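Local structure of subclass B1 metallo-beta-lactamase (Myroides odoratimimus, 6T5L) at residues C180-I185 against D231-L236; E155-G160 against K208-N213; I34-S39 against A50-L55. The protein probably hydrolyses beta-lactam antibiotics, carbapenems included, as a subclass B1 metallo-beta-lactamase with zinc ions bound at its active site. All blocks are in the same frame, centred on the assembly; numbering follows the deposited sequence.

Interaction 1 (C180-I185 against D231-L236). With ZN (zinc ion), chain D.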
loop_
_atom_site.group_PDB
_atom_site.type_symbol
_atom_site.label_atom_id
_atom_site.label_comp_id
_atom_site.label_asym_id
_atom_site.label_seq_id
_atom_site.Cartn_x
_atom_site.Cartn_y
_atom_site.Cartn_z
ATOM N N CYS A 180 2.021 -3.776 5.104
ATOM C CA CYS A 180 2.843 -4.702 5.877
ATOM C C CYS A 180 2.437 -4.843 7.318
ATOM O O CYS A 180 2.918 -5.760 7.989
ATOM C CB CYS A 180 4.288 -4.256 5.793
ATOM S SG CYS A 180 4.847 -4.107 4.102
ATOM N N LEU A 181 1.546 -3.999 7.812
ATOM C CA LEU A 181 0.876 -4.351 9.055
ATOM C C LEU A 181 0.077 -5.658 8.983
ATOM O O LEU A 181 -0.143 -6.283 10.024
ATOM C CB LEU A 181 -0.036 -3.203 9.453
ATOM C CG LEU A 181 -0.779 -3.324 10.779
ATOM C CD1 LEU A 181 0.015 -3.025 12.036
ATOM C CD2 LEU A 181 -1.984 -2.355 10.604
ATOM N N ILE A 182 -0.320 -6.111 7.806
ATOM C CA ILE A 182 -1.190 -7.273 7.656
ATOM C C ILE A 182 -0.418 -8.361 6.928
ATOM O O ILE A 182 0.125 -8.119 5.843
ATOM C CB ILE A 182 -2.482 -6.933 6.879
ATOM C CG1 ILE A 182 -3.307 -5.913 7.639
ATOM C CG2 ILE A 182 -3.345 -8.181 6.645
ATOM C CD1 ILE A 182 -3.541 -6.274 9.172
ATOM N N LYS A 183 -0.414 -9.559 7.498
ATOM C CA LYS A 183 0.242 -10.708 6.906
ATOM C C LYS A 183 -0.779 -11.511 6.094
ATOM O O LYS A 183 -1.986 -11.426 6.324
ATOM C CB LYS A 183 0.855 -11.629 7.989
ATOM C CG LYS A 183 1.947 -11.033 8.901
ATOM C CD LYS A 183 3.102 -10.370 8.127
ATOM C CE LYS A 183 4.344 -10.295 8.969
ATOM N NZ LYS A 183 5.333 -9.421 8.384
ATOM N N GLU A 184 -0.267 -12.294 5.154
ATOM C CA GLU A 184 -0.993 -13.321 4.441
ATOM C C GLU A 184 -1.115 -14.539 5.349
ATOM O O GLU A 184 -0.407 -14.669 6.372
ATOM C CB GLU A 184 -0.270 -13.657 3.117
ATOM C CG GLU A 184 0.928 -14.587 3.299
ATOM C CD GLU A 184 1.485 -15.196 1.990
ATOM O OE1 GLU A 184 2.719 -15.393 1.963
ATOM O OE2 GLU A 184 0.720 -15.507 1.032
ATOM N N ILE A 185 -2.053 -15.413 4.999
ATOM C CA ILE A 185 -2.266 -16.627 5.781
ATOM C C ILE A 185 -0.978 -17.439 5.844
ATOM O O ILE A 185 -0.291 -17.647 4.840
ATOM C CB ILE A 185 -3.428 -17.436 5.194
ATOM C CG1 ILE A 185 -4.674 -16.573 5.203
ATOM C CG2 ILE A 185 -3.704 -18.727 6.036
ATOM C CD1 ILE A 185 -5.230 -16.283 6.640
ATOM N N ASP A 231 -7.511 -11.766 11.247
ATOM C CA ASP A 231 -7.537 -12.718 12.347
ATOM C C ASP A 231 -6.202 -13.415 12.476
ATOM O O ASP A 231 -5.664 -13.565 13.579
ATOM C CB ASP A 231 -8.623 -13.784 12.135
ATOM C CG ASP A 231 -10.014 -13.261 12.316
ATOM O OD1 ASP A 231 -10.192 -12.316 13.105
ATOM O OD2 ASP A 231 -10.939 -13.843 11.705
ATOM N N TYR A 232 -5.661 -13.877 11.350
ATOM C CA TYR A 232 -4.401 -14.592 11.395
ATOM C C TYR A 232 -3.269 -13.680 11.908
ATOM O O TYR A 232 -2.442 -14.104 12.714
ATOM C CB TYR A 232 -4.107 -15.180 10.009
ATOM C CG TYR A 232 -2.742 -15.790 9.986
ATOM C CD1 TYR A 232 -2.537 -17.146 10.378
ATOM C CD2 TYR A 232 -1.642 -15.004 9.665
ATOM C CE1 TYR A 232 -1.230 -17.683 10.412
ATOM C CE2 TYR A 232 -0.339 -15.528 9.714
ATOM C CZ TYR A 232 -0.136 -16.846 10.064
ATOM O OH TYR A 232 1.162 -17.282 10.046
ATOM N N THR A 233 -3.264 -12.402 11.517
ATOM C CA THR A 233 -2.214 -11.480 11.969
ATOM C C THR A 233 -2.367 -11.150 13.453
ATOM O O THR A 233 -1.375 -11.076 14.183
ATOM C CB THR A 233 -2.232 -10.206 11.093
ATOM O OG1 THR A 233 -2.019 -10.550 9.703
ATOM C CG2 THR A 233 -1.164 -9.207 11.492
ATOM N N ILE A 234 -3.602 -10.989 13.930
ATOM C CA ILE A 234 -3.821 -10.778 15.358
ATOM C C ILE A 234 -3.205 -11.923 16.145
ATOM O O ILE A 234 -2.592 -11.717 17.204
ATOM C CB ILE A 234 -5.329 -10.662 15.651
ATOM C CG1 ILE A 234 -5.925 -9.386 15.065
ATOM C CG2 ILE A 234 -5.634 -10.839 17.187
ATOM C CD1 ILE A 234 -7.485 -9.456 15.033
ATOM N N LYS A 235 -3.444 -13.161 15.695
ATOM C CA LYS A 235 -3.065 -14.317 16.495
ATOM C C LYS A 235 -1.563 -14.557 16.415
ATOM O O LYS A 235 -0.950 -14.935 17.420
ATOM C CB LYS A 235 -3.851 -15.563 16.056
ATOM N N LEU A 236 -0.975 -14.294 15.237
ATOM C CA LEU A 236 0.471 -14.364 15.054
ATOM C C LEU A 236 1.246 -13.555 16.090
ATOM O O LEU A 236 2.274 -14.018 16.576
ATOM C CB LEU A 236 0.849 -13.867 13.647
ATOM C CG LEU A 236 2.294 -14.153 13.216
ATOM C CD1 LEU A 236 2.580 -15.668 13.225
ATOM C CD2 LEU A 236 2.500 -13.555 11.808
HETATM ZN ZN ZN D . 6.798 -4.923 3.750
HETATM O O HOH W 1 6.908 -6.477 5.458
#

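Interaction 2 (E155-G160 against K208-N213)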
loop_
_atom_site.group_PDB
_atom_site.type_symbol
_atom_site.label_atom_id
_atom_site.label_comp_id
_atom_site.label_asym_id
_atom_site.label_seq_id
_atom_site.Cartn_x
_atom_site.Cartn_y
_atom_site.Cartn_z
ATOM N N GLU A 155 -5.758 5.528 6.923
ATOM C CA GLU A 155 -5.992 5.737 8.346
ATOM C C GLU A 155 -4.901 5.060 9.164
ATOM O O GLU A 155 -4.497 3.936 8.881
ATOM C CB GLU A 155 -7.376 5.216 8.792
ATOM C CG GLU A 155 -7.662 5.577 10.264
ATOM C CD GLU A 155 -9.150 5.530 10.642
ATOM O OE1 GLU A 155 -9.455 5.526 11.839
ATOM O OE2 GLU A 155 -10.033 5.506 9.737
ATOM N N TYR A 156 -4.467 5.730 10.211
ATOM C CA TYR A 156 -3.540 5.159 11.183
ATOM C C TYR A 156 -4.291 4.605 12.401
ATOM O O TYR A 156 -5.051 5.341 13.052
ATOM C CB TYR A 156 -2.556 6.224 11.650
ATOM C CG TYR A 156 -1.662 5.812 12.781
ATOM C CD1 TYR A 156 -0.549 5.010 12.536
ATOM C CD2 TYR A 156 -1.892 6.249 14.086
ATOM C CE1 TYR A 156 0.307 4.646 13.531
ATOM C CE2 TYR A 156 -1.018 5.919 15.096
ATOM C CZ TYR A 156 0.092 5.116 14.800
ATOM O OH TYR A 156 0.966 4.707 15.770
ATOM N N PHE A 157 -4.001 3.333 12.744
ATOM C CA PHE A 157 -4.682 2.600 13.799
ATOM C C PHE A 157 -3.780 2.326 14.989
ATOM O O PHE A 157 -4.298 1.919 16.024
ATOM C CB PHE A 157 -5.265 1.251 13.290
ATOM C CG PHE A 157 -6.446 1.418 12.407
ATOM C CD1 PHE A 157 -7.739 1.441 12.933
ATOM C CD2 PHE A 157 -6.286 1.582 11.060
ATOM C CE1 PHE A 157 -8.846 1.614 12.124
ATOM C CE2 PHE A 157 -7.394 1.775 10.230
ATOM C CZ PHE A 157 -8.676 1.811 10.786
ATOM N N GLY A 158 -2.466 2.600 14.886
ATOM C CA GLY A 158 -1.468 2.238 15.891
ATOM C C GLY A 158 -0.213 1.636 15.269
ATOM O O GLY A 158 -0.130 1.387 14.065
ATOM N N GLU A 159 0.753 1.349 16.122
ATOM C CA GLU A 159 2.006 0.772 15.702
ATOM C C GLU A 159 1.906 -0.729 15.485
ATOM O O GLU A 159 1.110 -1.435 16.131
ATOM C CB GLU A 159 3.100 1.061 16.733
ATOM C CG GLU A 159 3.201 2.581 17.023
ATOM C CD GLU A 159 4.311 2.960 17.933
ATOM O OE1 GLU A 159 4.315 4.152 18.312
ATOM O OE2 GLU A 159 5.174 2.112 18.293
ATOM N N GLY A 160 2.713 -1.195 14.519
ATOM C CA GLY A 160 2.803 -2.576 14.082
ATOM C C GLY A 160 4.158 -2.938 13.497
ATOM O O GLY A 160 5.212 -3.000 14.171
ATOM N N LYS A 208 -9.671 -4.546 12.416
ATOM C CA LYS A 208 -10.745 -5.504 12.258
ATOM C C LYS A 208 -12.074 -4.916 12.708
ATOM O O LYS A 208 -13.119 -5.103 12.050
ATOM C CB LYS A 208 -10.410 -6.750 13.069
ATOM C CG LYS A 208 -11.444 -7.800 13.054
ATOM C CD LYS A 208 -11.032 -8.947 13.932
ATOM C CE LYS A 208 -12.265 -9.688 14.480
ATOM N NZ LYS A 208 -12.206 -11.085 14.023
ATOM N N LEU A 209 -12.057 -4.233 13.848
ATOM C CA LEU A 209 -13.273 -3.633 14.372
ATOM C C LEU A 209 -13.828 -2.598 13.403
ATOM O O LEU A 209 -15.041 -2.477 13.244
ATOM C CB LEU A 209 -12.963 -3.010 15.724
ATOM C CG LEU A 209 -14.158 -2.317 16.378
ATOM C CD1 LEU A 209 -15.074 -3.398 16.965
ATOM C CD2 LEU A 209 -13.684 -1.366 17.431
ATOM N N LYS A 210 -12.939 -1.851 12.737
ATOM C CA LYS A 210 -13.364 -0.786 11.840
ATOM C C LYS A 210 -13.908 -1.315 10.516
ATOM O O LYS A 210 -14.751 -0.656 9.901
ATOM C CB LYS A 210 -12.176 0.156 11.582
ATOM C CG LYS A 210 -12.573 1.530 11.078
ATOM C CD LYS A 210 -12.449 2.551 12.159
ATOM C CE LYS A 210 -12.736 3.965 11.636
ATOM N NZ LYS A 210 -12.139 5.043 12.493
ATOM N N TYR A 211 -13.499 -2.512 10.089
ATOM C CA TYR A 211 -13.850 -3.025 8.763
ATOM C C TYR A 211 -14.485 -4.410 8.839
ATOM O O TYR A 211 -14.016 -5.356 8.194
ATOM C CB TYR A 211 -12.594 -3.041 7.889
ATOM C CG TYR A 211 -11.979 -1.663 7.731
ATOM C CD1 TYR A 211 -12.750 -0.578 7.322
ATOM C CD2 TYR A 211 -10.660 -1.447 7.963
ATOM C CE1 TYR A 211 -12.210 0.674 7.152
ATOM C CE2 TYR A 211 -10.090 -0.190 7.790
ATOM C CZ TYR A 211 -10.863 0.857 7.379
ATOM O OH TYR A 211 -10.290 2.115 7.250
ATOM N N PRO A 212 -15.583 -4.563 9.600
ATOM C CA PRO A 212 -16.223 -5.882 9.696
ATOM C C PRO A 212 -16.756 -6.420 8.365
ATOM O O PRO A 212 -16.917 -7.634 8.224
ATOM C CB PRO A 212 -17.374 -5.642 10.698
ATOM C CG PRO A 212 -17.701 -4.142 10.522
ATOM C CD PRO A 212 -16.355 -3.507 10.277
ATOM N N ASN A 213 -17.047 -5.575 7.384
ATOM C CA ASN A 213 -17.630 -6.055 6.132
ATOM C C ASN A 213 -16.600 -6.176 5.010
ATOM O O ASN A 213 -16.983 -6.324 3.839
ATOM C CB ASN A 213 -18.768 -5.138 5.702
ATOM C CG ASN A 213 -19.900 -5.123 6.706
ATOM O OD1 ASN A 213 -20.400 -6.172 7.123
ATOM N ND2 ASN A 213 -20.274 -3.934 7.141
#

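Interaction 3 (I34-S39 against A50-L55)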
loop_
_atom_site.group_PDB
_atom_site.type_symbol
_atom_site.label_atom_id
_atom_site.label_comp_id
_atom_site.label_asym_id
_atom_site.label_seq_id
_atom_site.Cartn_x
_atom_site.Cartn_y
_atom_site.Cartn_z
ATOM N N ILE A 34 -10.596 -2.080 -8.135
ATOM C CA ILE A 34 -9.493 -2.428 -7.262
ATOM C C ILE A 34 -8.549 -3.356 -7.996
ATOM O O ILE A 34 -8.902 -4.489 -8.294
ATOM C CB ILE A 34 -9.963 -3.089 -5.951
ATOM C CG1 ILE A 34 -10.704 -2.114 -5.073
ATOM C CG2 ILE A 34 -8.754 -3.741 -5.237
ATOM C CD1 ILE A 34 -9.899 -1.023 -4.512
ATOM N N TYR A 35 -7.328 -2.920 -8.137
ATOM C CA TYR A 35 -6.243 -3.623 -8.781
ATOM C C TYR A 35 -5.129 -3.733 -7.743
ATOM O O TYR A 35 -4.985 -2.850 -6.896
ATOM C CB TYR A 35 -5.748 -2.830 -10.020
ATOM C CG TYR A 35 -6.753 -2.663 -11.176
ATOM C CD1 TYR A 35 -7.799 -1.796 -11.078
ATOM C CD2 TYR A 35 -6.567 -3.316 -12.379
ATOM C CE1 TYR A 35 -8.690 -1.632 -12.088
ATOM C CE2 TYR A 35 -7.479 -3.163 -13.443
ATOM C CZ TYR A 35 -8.535 -2.313 -13.285
ATOM O OH TYR A 35 -9.450 -2.106 -14.298
ATOM N N GLU A 36 -4.400 -4.839 -7.778
ATOM C CA GLU A 36 -3.236 -5.114 -6.954
ATOM C C GLU A 36 -1.997 -5.058 -7.859
ATOM O O GLU A 36 -1.993 -5.632 -8.973
ATOM C CB GLU A 36 -3.377 -6.497 -6.310
ATOM C CG GLU A 36 -2.182 -6.941 -5.475
ATOM C CD GLU A 36 -2.124 -8.410 -5.106
ATOM O OE1 GLU A 36 -1.717 -8.625 -3.948
ATOM O OE2 GLU A 36 -2.404 -9.349 -5.920
ATOM N N HIS A 37 -0.997 -4.278 -7.445
ATOM C CA HIS A 37 0.277 -4.239 -8.154
ATOM C C HIS A 37 1.309 -5.012 -7.345
ATOM O O HIS A 37 1.326 -4.947 -6.102
ATOM C CB HIS A 37 0.720 -2.793 -8.483
ATOM C CG HIS A 37 1.106 -1.907 -7.335
ATOM N ND1 HIS A 37 2.336 -1.996 -6.712
ATOM C CD2 HIS A 37 0.510 -0.788 -6.819
ATOM C CE1 HIS A 37 2.464 -1.013 -5.830
ATOM N NE2 HIS A 37 1.368 -0.265 -5.875
ATOM N N ILE A 38 2.109 -5.795 -8.047
ATOM C CA ILE A 38 3.155 -6.628 -7.438
ATOM C C ILE A 38 4.487 -6.360 -8.143
ATOM O O ILE A 38 4.557 -6.400 -9.383
ATOM C CB ILE A 38 2.796 -8.123 -7.520
ATOM C CG1 ILE A 38 1.353 -8.364 -7.013
ATOM C CG2 ILE A 38 3.809 -9.015 -6.769
ATOM C CD1 ILE A 38 0.939 -9.921 -6.968
ATOM N N SER A 39 5.531 -6.049 -7.352
ATOM C CA SER A 39 6.868 -5.771 -7.874
ATOM C C SER A 39 7.869 -6.449 -6.942
ATOM O O SER A 39 7.504 -7.080 -5.924
ATOM C CB SER A 39 7.151 -4.248 -8.028
ATOM O OG SER A 39 6.965 -3.532 -6.787
ATOM N N ALA A 50 8.652 -10.417 -3.357
ATOM C CA ALA A 50 7.456 -9.827 -3.925
ATOM C C ALA A 50 6.799 -8.875 -2.929
ATOM O O ALA A 50 6.760 -9.125 -1.716
ATOM C CB ALA A 50 6.478 -10.927 -4.361
ATOM N N CYS A 51 6.304 -7.762 -3.450
ATOM C CA CYS A 51 5.860 -6.649 -2.619
ATOM C C CYS A 51 4.585 -6.100 -3.264
ATOM O O CYS A 51 4.540 -5.881 -4.492
ATOM C CB CYS A 51 6.955 -5.562 -2.514
ATOM S SG CYS A 51 8.437 -5.968 -1.625
ATOM N N ASN A 52 3.532 -5.944 -2.451
ATOM C CA ASN A 52 2.210 -5.614 -2.989
ATOM C C ASN A 52 1.881 -4.149 -2.759
ATOM O O ASN A 52 2.217 -3.595 -1.711
ATOM C CB ASN A 52 1.083 -6.406 -2.327
ATOM C CG ASN A 52 1.218 -7.884 -2.547
ATOM O OD1 ASN A 52 1.805 -8.303 -3.535
ATOM N ND2 ASN A 52 0.747 -8.675 -1.595
ATOM N N GLY A 53 1.151 -3.559 -3.714
ATOM C CA GLY A 53 0.350 -2.397 -3.447
ATOM C C GLY A 53 -1.057 -2.428 -4.000
ATOM O O GLY A 53 -1.521 -3.446 -4.558
ATOM N N MET A 54 -1.739 -1.268 -3.884
ATOM C CA MET A 54 -3.165 -1.184 -4.275
ATOM C C MET A 54 -3.323 0.000 -5.238
ATOM O O MET A 54 -2.829 1.130 -4.996
ATOM C CB MET A 54 -4.202 -1.065 -3.055
ATOM C CG MET A 54 -5.708 -1.332 -3.502
ATOM S SD MET A 54 -6.807 -1.630 -2.182
ATOM C CE MET A 54 -6.987 0.114 -1.584
ATOM N N LEU A 55 -4.040 -0.289 -6.316
ATOM C CA LEU A 55 -4.483 0.737 -7.238
ATOM C C LEU A 55 -5.987 0.815 -7.113
ATOM O O LEU A 55 -6.675 -0.196 -7.296
ATOM C CB LEU A 55 -4.092 0.369 -8.659
ATOM C CG LEU A 55 -2.687 0.552 -9.175
ATOM C CD1 LEU A 55 -2.866 0.738 -10.724
ATOM C CD2 LEU A 55 -1.927 1.709 -8.611
HETATM O O HOH W 2 4.440 -3.435 -5.856
#

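Interaction 1 (C180-I185 against D231-L236)
T233 and K183 make the tight part of this contact. T233 lies on helix 228-237. It faces the loop that leaves zinc ligand C180. The backbone N of K183 donates to T233 OG1 at 2.9 Å, with an N-H...O angle of 157°. A chi1 of -59° sets OG1 beside the backbone N of T233, where it also bonds to L229 O one turn back. The same torsion turns the methyl to the other side, and CG2 comes to 3.4 Å from L181 O. K183 CB leans on the hydroxyl, 3.5 Å from T233 OG1. Further along the helix, K183 CG meets L236 CD2 at 3.9 Å, the two side chains crossing at about a right angle. The chain of K183 then bends at chi2 and carries its ammonium away from the helix, to a weak bond with K189 O.

The solvent side is looser. I185 is exposed, and its CD1 rests 3.7 Å from Y232 CB. I185 CA sits over one face of the Y232 ring, toward the rim. E184 O approaches the same ring obliquely, 3.5 Å from CE2. The polar ends look elsewhere: Y232 OH bonds to A187 O, and the carboxylate of E184 to K223 N.

At the far end of the loop, C180 SG binds zinc at 2.1 Å. D100, H221 and a water complete that site. The buried threonine hydroxyl thus has two partners: it takes the N-H of K183 and gives its own proton to L229 O. This ties the loop following a zinc ligand to the C-terminal helix.

Interaction 2 (E155-G160 against K208-N213)
K210, F157 and E155 have the most surface buried here. K210 is on the last turn of helix 200-210. Its chain runs past the ring of F157 to reach E155. K210 CB lies 3.7 Å from F157 CE1, and K210 CG sits at the edge of that ring, in its plane. A bend at chi2 (105°) lays the methylenes along this rim before the chain straightens. The ammonium then bonds to the carboxylate: K210 NZ to E155 OE1 is 2.8 Å. This is a salt bridge, and OE1 uses its syn lone pair. E155 OE2 is further from K210 NZ, at 3.5 Å. The glutamate reaches out extended, and the two chains cross at about a right angle. K210 is exposed, so the bridge lies toward solvent while the ring of F157 is buried beneath it.

Y211, just past the end of the helix, closes the inner side. Its ring meets that of F157 obliquely. The ring centroids are 5.9 Å apart and the planes stand at 71°. F157 CZ to Y211 CE2 is 3.9 Å. Y211 OH reaches the edge of the F157 ring, in its plane. K210 CB lies over the centre of one face of the Y211 ring, so the two neighbours pack on each other as well as on F157.

F157 also touches T203, K206 and V207 of helix 200-210. E155 ends strand 150-155 and pairs through its backbone with V167 of the next strand. Y211 meets the ring of Y169 on that strand. The contact joins the C-terminal end of helix 200-210 to the end of strand 150-155, an inner strand of the five-stranded sheet, and to its neighbour 167-170.

Interaction 3 (I34-S39 against A50-L55)
Y35 CB meets L55 CB at 3.9 Å in the apolar centre of a beta hairpin. Strands 34-41 and 49-58 form it in the six-stranded sheet of the metallo-beta-lactamase fold. On the same face of the sheet, L55 CD2 touches the ring carbon CD2 of H37. L77 of helix 71-83 covers H37 and L55 there. H37 lays its imidazole across the neighbouring strand, and G53 CA sits under one face in a CH-pi contact, 3.5 Å from the ring centroid. A chi1 of 68° puts the ring between its own backbone N and carbonyl carbon, which turns it over the glycine. G53 has no side chain to hold the ring off.

The other face carries E36, I38, N52 and M54. I38 CG1 lies 3.5 Å from N52 OD1, the two chains side by side and pointing the same way. E36 OE1 comes close to the N52 amide, but its angle is poor for a bond. The partners lie beyond the hairpin: N28 for the E36 carboxylate, P219 and G222 for N52 ND2.

The backbone holds the strands in antiparallel register. Y35 with L55, H37 with G53 and S39 with C51 are the hydrogen-bonded pairs, each bonded in both directions.

Toward the zinc site the edge turns polar. A50 O bonds to ND1 of zinc ligand H221, a second-shell contact that probably helps to orient that imidazole. On the H37 face, S39 OG bonds to T69 N and also to a water. That water joins three groups: it lies in the imidazole plane 2.7 Å from H37 ND1, 2.7 Å from S39 OG, and donates to C51 O at 2.8 Å.

How the interactions relate
Interaction 3 is the buried one, a strand pair about 7 Å from the centre of the chain. Interactions 1 and 2 are only partly buried and lie further out, on the same side. These two touch: D231 OD1 and K208 NZ form a salt bridge between helices 228-237 and 200-210, and L181 packs on G160. Their segments alternate along the chain. Interaction 3 touches neither. Backbone pairing dominates inside the sheet, a single threonine hydroxyl ties a loop to a helix in interaction 1, and interaction 2 combines a charged pair with an aromatic one. Interaction 1 supplies zinc ligand C180; in interaction 3 the C51 side chain lies about 6 Å from a bound zinc.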